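Local coordinates for YrrB protein (Bacillus subtilis, PDB 2Q7F) that possibly acts as an interacting mediator in complex formation among RNA sulfuration components, RNA processing components and aminoacyl-tRNA synthetases, at residues Asn124-Val136 and Tyr147-Ala161. Residues are numbered along the deposited sequence; the frame is centred on the assembly and turned at random.
Sequences NGDLFYMLGTVLV and YLQRAVELNENDTEA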
loop_
_atom_site.group_PDB
_atom_site.type_symbol
_atom_site.label_atom_id
_atom_site.label_comp_id
_atom_site.label_asym_id
_atom_site.label_seq_id
_atom_site.Cartn_x
_atom_site.Cartn_y
_atom_site.Cartn_z
ATOM N N ASN A 124 -9.574 6.264 -5.138
ATOM C CA ASN A 124 -9.857 6.280 -3.695
ATOM C C ASN A 124 -8.641 5.913 -2.842
ATOM O O ASN A 124 -7.625 5.445 -3.355
ATOM C CB ASN A 124 -11.064 5.389 -3.352
ATOM C CG ASN A 124 -10.897 3.969 -3.841
ATOM O OD1 ASN A 124 -9.901 3.304 -3.546
ATOM N ND2 ASN A 124 -11.882 3.490 -4.590
ATOM N N GLY A 125 -8.760 6.126 -1.537
ATOM C CA GLY A 125 -7.644 5.976 -0.615
ATOM C C GLY A 125 -6.966 4.630 -0.723
ATOM O O GLY A 125 -5.737 4.549 -0.751
ATOM N N ASP A 126 -7.769 3.576 -0.796
ATOM C CA ASP A 126 -7.242 2.222 -0.844
ATOM C C ASP A 126 -6.387 1.975 -2.082
ATOM O O ASP A 126 -5.303 1.375 -1.983
ATOM C CB ASP A 126 -8.388 1.212 -0.785
ATOM C CG ASP A 126 -9.063 1.182 0.569
ATOM O OD1 ASP A 126 -10.084 0.476 0.703
ATOM O OD2 ASP A 126 -8.576 1.860 1.502
ATOM N N LEU A 127 -6.874 2.444 -3.235
ATOM C CA LEU A 127 -6.169 2.250 -4.486
ATOM C C LEU A 127 -4.853 3.001 -4.512
ATOM O O LEU A 127 -3.831 2.437 -4.911
ATOM C CB LEU A 127 -7.016 2.653 -5.693
ATOM C CG LEU A 127 -6.259 2.655 -7.037
ATOM C CD1 LEU A 127 -5.811 1.237 -7.498
ATOM C CD2 LEU A 127 -7.062 3.351 -8.127
ATOM N N PHE A 128 -4.877 4.269 -4.103
ATOM C CA PHE A 128 -3.656 5.056 -4.076
ATOM C C PHE A 128 -2.638 4.427 -3.127
ATOM O O PHE A 128 -1.425 4.472 -3.374
ATOM C CB PHE A 128 -3.936 6.511 -3.699
ATOM C CG PHE A 128 -4.699 7.277 -4.748
ATOM C CD1 PHE A 128 -4.360 7.174 -6.096
ATOM C CD2 PHE A 128 -5.752 8.124 -4.387
ATOM C CE1 PHE A 128 -5.072 7.880 -7.072
ATOM C CE2 PHE A 128 -6.466 8.843 -5.357
ATOM C CZ PHE A 128 -6.122 8.720 -6.700
ATOM N N TYR A 129 -3.151 3.809 -2.065
ATOM C CA TYR A 129 -2.321 3.128 -1.083
ATOM C C TYR A 129 -1.659 1.886 -1.672
ATOM O O TYR A 129 -0.438 1.740 -1.610
ATOM C CB TYR A 129 -3.131 2.755 0.165
ATOM C CG TYR A 129 -2.336 1.929 1.153
ATOM C CD1 TYR A 129 -1.372 2.528 1.971
ATOM C CD2 TYR A 129 -2.533 0.545 1.260
ATOM C CE1 TYR A 129 -0.628 1.778 2.869
ATOM C CE2 TYR A 129 -1.803 -0.210 2.161
ATOM C CZ TYR A 129 -0.848 0.414 2.962
ATOM O OH TYR A 129 -0.105 -0.325 3.858
ATOM N N MET A 130 -2.469 0.992 -2.230
ATOM C CA MET A 130 -1.953 -0.256 -2.782
ATOM C C MET A 130 -0.944 0.038 -3.886
ATOM O O MET A 130 0.108 -0.609 -3.972
ATOM C CB MET A 130 -3.094 -1.132 -3.302
ATOM C CG MET A 130 -4.057 -1.635 -2.222
ATOM S SD MET A 130 -3.279 -2.605 -0.910
ATOM C CE MET A 130 -2.865 -4.108 -1.804
ATOM N N LEU A 131 -1.255 1.033 -4.711
ATOM C CA LEU A 131 -0.356 1.438 -5.781
ATOM C C LEU A 131 0.919 2.045 -5.201
ATOM O O LEU A 131 2.013 1.614 -5.545
ATOM C CB LEU A 131 -1.039 2.395 -6.768
ATOM C CG LEU A 131 -0.217 2.915 -7.950
ATOM C CD1 LEU A 131 0.454 1.781 -8.763
ATOM C CD2 LEU A 131 -1.102 3.791 -8.842
ATOM N N GLY A 132 0.771 3.018 -4.311
ATOM C CA GLY A 132 1.915 3.607 -3.630
ATOM C C GLY A 132 2.831 2.534 -3.070
ATOM O O GLY A 132 4.019 2.482 -3.399
ATOM N N THR A 133 2.270 1.650 -2.254
ATOM C CA THR A 133 3.077 0.646 -1.565
ATOM C C THR A 133 3.765 -0.334 -2.525
ATOM O O THR A 133 4.930 -0.694 -2.339
ATOM C CB THR A 133 2.259 -0.109 -0.517
ATOM O OG1 THR A 133 1.485 0.836 0.228
ATOM C CG2 THR A 133 3.192 -0.847 0.449
ATOM N N VAL A 134 3.041 -0.746 -3.556
ATOM C CA VAL A 134 3.598 -1.636 -4.555
ATOM C C VAL A 134 4.725 -0.932 -5.313
ATOM O O VAL A 134 5.755 -1.536 -5.613
ATOM C CB VAL A 134 2.481 -2.205 -5.481
ATOM C CG1 VAL A 134 3.019 -2.617 -6.841
ATOM C CG2 VAL A 134 1.794 -3.388 -4.787
ATOM N N LEU A 135 4.548 0.356 -5.584
ATOM C CA LEU A 135 5.591 1.135 -6.219
ATOM C C LEU A 135 6.847 1.194 -5.353
ATOM O O LEU A 135 7.953 1.305 -5.877
ATOM C CB LEU A 135 5.087 2.530 -6.549
ATOM C CG LEU A 135 4.279 2.588 -7.837
ATOM C CD1 LEU A 135 3.569 3.903 -7.913
ATOM C CD2 LEU A 135 5.171 2.385 -9.056
ATOM N N VAL A 136 6.664 1.098 -4.037
ATOM C CA VAL A 136 7.774 1.047 -3.093
ATOM C C VAL A 136 8.543 -0.273 -3.218
ATOM O O VAL A 136 9.772 -0.265 -3.401
ATOM C CB VAL A 136 7.301 1.287 -1.630
ATOM C CG1 VAL A 136 8.382 0.889 -0.615
ATOM C CG2 VAL A 136 6.884 2.745 -1.434
ATOM N N TYR A 147 1.092 9.270 -5.159
ATOM C CA TYR A 147 -0.072 8.455 -4.797
ATOM C C TYR A 147 -0.134 8.252 -3.293
ATOM O O TYR A 147 -1.213 8.273 -2.716
ATOM C CB TYR A 147 -0.056 7.094 -5.510
ATOM C CG TYR A 147 0.111 7.176 -7.009
ATOM C CD1 TYR A 147 -0.888 7.729 -7.821
ATOM C CD2 TYR A 147 1.267 6.692 -7.619
ATOM C CE1 TYR A 147 -0.728 7.808 -9.205
ATOM C CE2 TYR A 147 1.434 6.756 -8.998
ATOM C CZ TYR A 147 0.432 7.318 -9.789
ATOM O OH TYR A 147 0.612 7.391 -11.158
ATOM N N LEU A 148 1.023 8.037 -2.665
ATOM C CA LEU A 148 1.100 7.954 -1.209
ATOM C C LEU A 148 0.704 9.268 -0.555
ATOM O O LEU A 148 0.037 9.267 0.482
ATOM C CB LEU A 148 2.495 7.551 -0.743
ATOM C CG LEU A 148 2.816 6.064 -0.816
ATOM C CD1 LEU A 148 4.239 5.825 -0.335
ATOM C CD2 LEU A 148 1.816 5.233 -0.017
ATOM N N GLN A 149 1.124 10.379 -1.162
ATOM C CA GLN A 149 0.745 11.710 -0.696
ATOM C C GLN A 149 -0.767 11.821 -0.682
ATOM O O GLN A 149 -1.359 12.344 0.265
ATOM C CB GLN A 149 1.335 12.809 -1.598
ATOM C CG GLN A 149 1.061 14.230 -1.094
ATOM C CD GLN A 149 1.692 15.312 -1.958
ATOM O OE1 GLN A 149 1.310 15.504 -3.118
ATOM N NE2 GLN A 149 2.655 16.034 -1.390
ATOM N N ARG A 150 -1.373 11.305 -1.744
ATOM C CA ARG A 150 -2.797 11.410 -1.945
ATOM C C ARG A 150 -3.573 10.586 -0.923
ATOM O O ARG A 150 -4.537 11.079 -0.347
ATOM C CB ARG A 150 -3.151 11.011 -3.374
ATOM C CG ARG A 150 -4.553 11.394 -3.806
ATOM C CD ARG A 150 -4.886 12.848 -3.516
ATOM N NE ARG A 150 -6.316 13.047 -3.661
ATOM C CZ ARG A 150 -6.995 14.073 -3.164
ATOM N NH1 ARG A 150 -6.378 15.021 -2.468
ATOM N NH2 ARG A 150 -8.303 14.141 -3.364
ATOM N N ALA A 151 -3.134 9.345 -0.695
ATOM C CA ALA A 151 -3.746 8.445 0.292
ATOM C C ALA A 151 -3.830 9.065 1.689
ATOM O O ALA A 151 -4.814 8.880 2.403
ATOM C CB ALA A 151 -2.977 7.122 0.353
ATOM N N VAL A 152 -2.777 9.779 2.078
ATOM C CA VAL A 152 -2.769 10.514 3.329
ATOM C C VAL A 152 -3.843 11.597 3.270
ATOM O O VAL A 152 -4.721 11.637 4.122
ATOM C CB VAL A 152 -1.378 11.115 3.639
ATOM C CG1 VAL A 152 -1.439 12.001 4.879
ATOM C CG2 VAL A 152 -0.354 10.001 3.815
ATOM N N GLU A 153 -3.797 12.444 2.246
ATOM C CA GLU A 153 -4.797 13.503 2.080
ATOM C C GLU A 153 -6.219 12.964 2.191
ATOM O O GLU A 153 -7.032 13.496 2.949
ATOM C CB GLU A 153 -4.610 14.232 0.748
ATOM C CG GLU A 153 -3.332 15.048 0.677
ATOM C CD GLU A 153 -3.062 15.624 -0.707
ATOM O OE1 GLU A 153 -4.021 15.810 -1.495
ATOM O OE2 GLU A 153 -1.876 15.898 -0.998
ATOM N N LEU A 154 -6.499 11.891 1.455
ATOM C CA LEU A 154 -7.838 11.295 1.415
ATOM C C LEU A 154 -8.226 10.547 2.690
ATOM O O LEU A 154 -9.383 10.171 2.865
ATOM C CB LEU A 154 -7.984 10.371 0.201
ATOM C CG LEU A 154 -8.274 11.018 -1.153
ATOM C CD1 LEU A 154 -8.465 9.927 -2.205
ATOM C CD2 LEU A 154 -9.492 11.931 -1.097
ATOM N N ASN A 155 -7.253 10.315 3.563
ATOM C CA ASN A 155 -7.495 9.674 4.849
ATOM C C ASN A 155 -6.334 10.015 5.766
ATOM O O ASN A 155 -5.310 9.321 5.809
ATOM C CB ASN A 155 -7.694 8.161 4.698
ATOM C CG ASN A 155 -7.993 7.461 6.023
ATOM O OD1 ASN A 155 -7.703 7.979 7.107
ATOM N ND2 ASN A 155 -8.562 6.265 5.934
ATOM N N GLU A 156 -6.513 11.118 6.481
ATOM C CA GLU A 156 -5.488 11.677 7.338
ATOM C C GLU A 156 -5.315 10.810 8.589
ATOM O O GLU A 156 -4.348 10.976 9.338
ATOM C CB GLU A 156 -5.861 13.119 7.681
ATOM C CG GLU A 156 -4.679 14.071 7.901
ATOM C CD GLU A 156 -3.939 14.486 6.616
ATOM O OE1 GLU A 156 -2.791 14.986 6.737
ATOM O OE2 GLU A 156 -4.492 14.328 5.501
ATOM N N ASN A 157 -6.246 9.869 8.780
ATOM C CA ASN A 157 -6.221 8.931 9.905
ATOM C C ASN A 157 -5.454 7.641 9.624
ATOM O O ASN A 157 -5.096 6.917 10.555
ATOM C CB ASN A 157 -7.645 8.571 10.328
ATOM C CG ASN A 157 -8.449 9.776 10.754
ATOM O OD1 ASN A 157 -9.626 9.901 10.408
ATOM N ND2 ASN A 157 -7.822 10.681 11.505
ATOM N N ASP A 158 -5.224 7.352 8.342
ATOM C CA ASP A 158 -4.550 6.127 7.918
ATOM C C ASP A 158 -3.067 6.143 8.294
ATOM O O ASP A 158 -2.216 6.515 7.487
ATOM C CB ASP A 158 -4.721 5.938 6.403
ATOM C CG ASP A 158 -4.182 4.596 5.902
ATOM O OD1 ASP A 158 -3.299 3.987 6.557
ATOM O OD2 ASP A 158 -4.641 4.157 4.826
ATOM N N THR A 159 -2.773 5.725 9.520
ATOM C CA THR A 159 -1.401 5.658 10.043
ATOM C C THR A 159 -0.427 4.941 9.102
ATOM O O THR A 159 0.685 5.428 8.849
ATOM C CB THR A 159 -1.387 4.974 11.427
ATOM O OG1 THR A 159 -2.059 5.816 12.368
ATOM C CG2 THR A 159 0.030 4.729 11.917
ATOM N N GLU A 160 -0.869 3.795 8.586
ATOM C CA GLU A 160 -0.059 2.934 7.734
ATOM C C GLU A 160 0.408 3.653 6.466
ATOM O O GLU A 160 1.598 3.613 6.121
ATOM C CB GLU A 160 -0.845 1.668 7.370
ATOM C CG GLU A 160 -0.047 0.383 7.501
ATOM C CD GLU A 160 1.320 0.480 6.845
ATOM O OE1 GLU A 160 2.340 0.494 7.583
ATOM O OE2 GLU A 160 1.372 0.566 5.594
ATOM N N ALA A 161 -0.529 4.314 5.788
ATOM C CA ALA A 161 -0.216 5.120 4.613
ATOM C C ALA A 161 0.784 6.197 4.972
ATOM O O ALA A 161 1.777 6.391 4.277
ATOM C CB ALA A 161 -1.474 5.749 4.042
#
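F128 and Y147 interlock as reciprocal knobs into holes where the two antiparallel helices of one repeat, 125-137 and 141-154, pack near the middle of the chain. Their segments approach to 7.9 Å between axes and run at 148° to each other. The Y147 ring lies among F128, L131, G132 and L135, with L131 CD2 over the centre of one face, 3.7 Å from the ring centroid in a CH-pi contact; L135 CD1 reaches Y147 CD2 at 3.6 Å. The F128 side chain answers by sitting among Y147, R150, A151 and L154. R150 runs alongside it, bringing CG to 3.5 Å from F128 CD2, while L154 CD1 meets the ring at its edge. Replacing Y147 by an alanine is likely to leave the L131 methyl without its aromatic face and open a gap between L135 and F128.

This helix-turn-helix pairing is the form a tetratricopeptide repeat takes, here TPR 4, with small residues at the helix interface. The bare CA of G132 lets L148 pack directly on the backbone, CG 3.8 Å from G132 CA. Further along, the CA atoms of G125 and A151 lie 4.7 Å apart, and the small A151 sets its CB against G125 O.

The following helix, 159-172, joins through Y129. A chi1 of 175°, which sets CG opposite the backbone N, sends the ring along A161, CD1 reaching A161 CB. The hydroxyl donates a hydrogen bond to E160, modelled at 2.4 Å between Y129 OH and E160 OE2, a length too short to be trusted exactly. The carboxylate oxygen lies at the ring's edge, in its plane, although the two planes are 77° apart. T133 OG1 lies above one face of this ring, toward its rim, while hydrogen-bonding to Y129 O, and its side chain also touches Q164 of helix 159-172.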